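Local structure of vascular endothelial growth factor homolog (Orf virus, 2GNN) at residues 48-53 and 92-97. The protein acts as a disulfide-linked homodimeric growth factor that binds vascular endothelial growth factor receptors and induces endothelial proliferation. Sequence-based numbering, arbitrary orientation.
Sequences VTLMRC and FVEHKK
E94 and H95 meet M51, R52 and C53 where the two strands converge, running in broadly the same direction at 44° to one another. The backbones share one direct bond, from H95 N to M51 O at 2.8 Å; side chains supply the others. A bend at chi2 (-98°) swings the E94 carboxylate back to strand 48-53, where its OE1 takes the M51 amide, N to OE1 2.6 Å, from above the carboxylate plane. Its OE2 lies against the methyl CD2 of L50, which also packs on F92 CB, while the buried E94 side chain also touches V72 and M74 of strand 62-79. Two residues along strand 48-53 and one along 92-97, C53 N donates to H95 ND1 at 2.8 Å, nearly in the ring plane. This bond should favour the tautomer with its proton on NE2, the nitrogen that is hydrogen-bonded to a glycerol. C53 SG lies obliquely to the same ring, 4.2 Å from its centroid.

R52 leaves its strand pointing away from its partner, yet the bend at chi2 (-100°) brings the chain back, with CD 3.3 Å from H95 CE1. The guanidinium thus reaches the V93 carbonyl, which lies at its edge; the modelled NH1 to O distance is implausibly short, so its detail is doubtful. On this more open side, where R52 and V93 are partly exposed, a water bridges V93 N and, weakly, R52 NH2. At the V48 and F92 end the strands splay apart, though both side chains stay buried: V48 CG2 only grazes F92 CE2 at 4.2 Å, with F92 set edge-to-face on H35. The contact joins the two antiparallel two-stranded sheets of the monomer beside the C53-C98 disulfide, an arrangement characteristic of the cystine-knot fold of the PDGF/VEGF family.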
loop_
_atom_site.group_PDB
_atom_site.type_symbol
_atom_site.label_atom_id
_atom_site.label_comp_id
_atom_site.label_asym_id
_atom_site.label_seq_id
_atom_site.Cartn_x
_atom_site.Cartn_y
_atom_site.Cartn_z
ATOM N N VAL B 48 0.936 -7.550 -6.825
ATOM C CA VAL B 48 -0.492 -7.569 -6.493
ATOM C C VAL B 48 -0.792 -6.656 -5.319
ATOM O O VAL B 48 0.084 -6.369 -4.494
ATOM C CB VAL B 48 -1.006 -8.983 -6.141
ATOM C CG1 VAL B 48 -1.141 -9.838 -7.403
ATOM C CG2 VAL B 48 -0.110 -9.658 -5.051
ATOM N N THR B 49 -2.036 -6.199 -5.258
ATOM C CA THR B 49 -2.531 -5.469 -4.104
ATOM C C THR B 49 -3.204 -6.434 -3.107
ATOM O O THR B 49 -4.179 -7.128 -3.446
ATOM C CB THR B 49 -3.518 -4.372 -4.535
ATOM O OG1 THR B 49 -2.909 -3.578 -5.543
ATOM C CG2 THR B 49 -3.875 -3.473 -3.381
ATOM N N LEU B 50 -2.678 -6.456 -1.882
ATOM C CA LEU B 50 -3.217 -7.290 -0.811
ATOM C C LEU B 50 -3.651 -6.436 0.364
ATOM O O LEU B 50 -3.009 -5.423 0.674
ATOM C CB LEU B 50 -2.156 -8.284 -0.340
ATOM C CG LEU B 50 -1.641 -9.303 -1.351
ATOM C CD1 LEU B 50 -0.565 -10.153 -0.725
ATOM C CD2 LEU B 50 -2.791 -10.164 -1.813
ATOM N N MET B 51 -4.745 -6.836 1.012
ATOM C CA MET B 51 -5.169 -6.187 2.245
ATOM C C MET B 51 -4.270 -6.669 3.376
ATOM O O MET B 51 -4.175 -7.862 3.644
ATOM C CB MET B 51 -6.630 -6.484 2.545
ATOM C CG MET B 51 -7.593 -5.928 1.519
ATOM S SD MET B 51 -7.392 -4.153 1.264
ATOM C CE MET B 51 -8.183 -3.467 2.720
ATOM N N ARG B 52 -3.571 -5.737 4.007
ATOM C CA ARG B 52 -2.644 -6.071 5.078
ATOM C C ARG B 52 -2.768 -5.048 6.173
ATOM O O ARG B 52 -3.069 -3.884 5.906
ATOM C CB ARG B 52 -1.219 -6.038 4.563
ATOM C CG ARG B 52 -0.819 -7.262 3.817
ATOM C CD ARG B 52 -0.007 -8.188 4.695
ATOM N NE ARG B 52 0.425 -9.369 3.962
ATOM C CZ ARG B 52 -0.408 -10.173 3.314
ATOM N NH1 ARG B 52 -1.707 -9.886 3.300
ATOM N NH2 ARG B 52 0.050 -11.240 2.661
ATOM N N CYS B 53 -2.520 -5.472 7.402
ATOM C CA CYS B 53 -2.640 -4.584 8.548
ATOM C C CYS B 53 -1.621 -3.461 8.462
ATOM O O CYS B 53 -0.428 -3.699 8.224
ATOM C CB CYS B 53 -2.505 -5.362 9.853
ATOM S SG CYS B 53 -3.920 -6.451 10.147
ATOM N N PHE B 92 -3.330 -16.282 -1.539
ATOM C CA PHE B 92 -2.672 -15.173 -0.840
ATOM C C PHE B 92 -3.356 -14.925 0.494
ATOM O O PHE B 92 -4.563 -15.108 0.634
ATOM C CB PHE B 92 -2.716 -13.883 -1.682
ATOM C CG PHE B 92 -2.073 -14.020 -3.033
ATOM C CD1 PHE B 92 -2.777 -14.572 -4.103
ATOM C CD2 PHE B 92 -0.765 -13.628 -3.228
ATOM C CE1 PHE B 92 -2.173 -14.732 -5.343
ATOM C CE2 PHE B 92 -0.155 -13.783 -4.470
ATOM C CZ PHE B 92 -0.875 -14.328 -5.530
ATOM N N VAL B 93 -2.575 -14.507 1.476
ATOM C CA VAL B 93 -3.119 -14.186 2.781
ATOM C C VAL B 93 -3.519 -12.707 2.808
ATOM O O VAL B 93 -2.696 -11.848 2.509
ATOM C CB VAL B 93 -2.096 -14.515 3.900
ATOM C CG1 VAL B 93 -2.660 -14.174 5.268
ATOM C CG2 VAL B 93 -1.707 -15.999 3.845
ATOM N N GLU B 94 -4.781 -12.426 3.140
ATOM C CA GLU B 94 -5.258 -11.051 3.369
ATOM C C GLU B 94 -5.610 -10.899 4.840
ATOM O O GLU B 94 -6.084 -11.845 5.457
ATOM C CB GLU B 94 -6.536 -10.760 2.578
ATOM C CG GLU B 94 -6.523 -11.169 1.128
ATOM C CD GLU B 94 -6.198 -10.033 0.184
ATOM O OE1 GLU B 94 -6.351 -8.852 0.549
ATOM O OE2 GLU B 94 -5.801 -10.327 -0.950
ATOM N N HIS B 95 -5.423 -9.709 5.391
ATOM C CA HIS B 95 -5.834 -9.446 6.754
ATOM C C HIS B 95 -7.233 -8.842 6.778
ATOM O O HIS B 95 -7.523 -7.897 6.034
ATOM C CB HIS B 95 -4.833 -8.528 7.448
ATOM C CG HIS B 95 -3.447 -9.086 7.503
ATOM N ND1 HIS B 95 -2.330 -8.296 7.682
ATOM C CD2 HIS B 95 -2.993 -10.355 7.384
ATOM C CE1 HIS B 95 -1.251 -9.054 7.677
ATOM N NE2 HIS B 95 -1.626 -10.310 7.508
ATOM N N LYS B 96 -8.097 -9.396 7.630
ATOM C CA LYS B 96 -9.481 -8.930 7.773
ATOM C C LYS B 96 -9.740 -8.137 9.052
ATOM O O LYS B 96 -10.722 -7.396 9.138
ATOM C CB LYS B 96 -10.461 -10.101 7.694
ATOM C CG LYS B 96 -10.998 -10.374 6.298
ATOM C CD LYS B 96 -12.312 -11.147 6.383
ATOM C CE LYS B 96 -12.891 -11.429 5.002
ATOM N NZ LYS B 96 -14.107 -12.292 5.091
ATOM N N LYS B 97 -8.881 -8.311 10.047
ATOM C CA LYS B 97 -8.975 -7.552 11.296
ATOM C C LYS B 97 -7.591 -7.372 11.880
ATOM O O LYS B 97 -6.708 -8.207 11.665
ATOM C CB LYS B 97 -9.883 -8.245 12.307
ATOM C CG LYS B 97 -11.209 -7.545 12.531
ATOM C CD LYS B 97 -11.777 -7.882 13.900
ATOM C CE LYS B 97 -12.601 -6.717 14.442
ATOM N NZ LYS B 97 -13.421 -7.109 15.625
HETATM O O HOH W 1 0.299 -13.984 0.863
#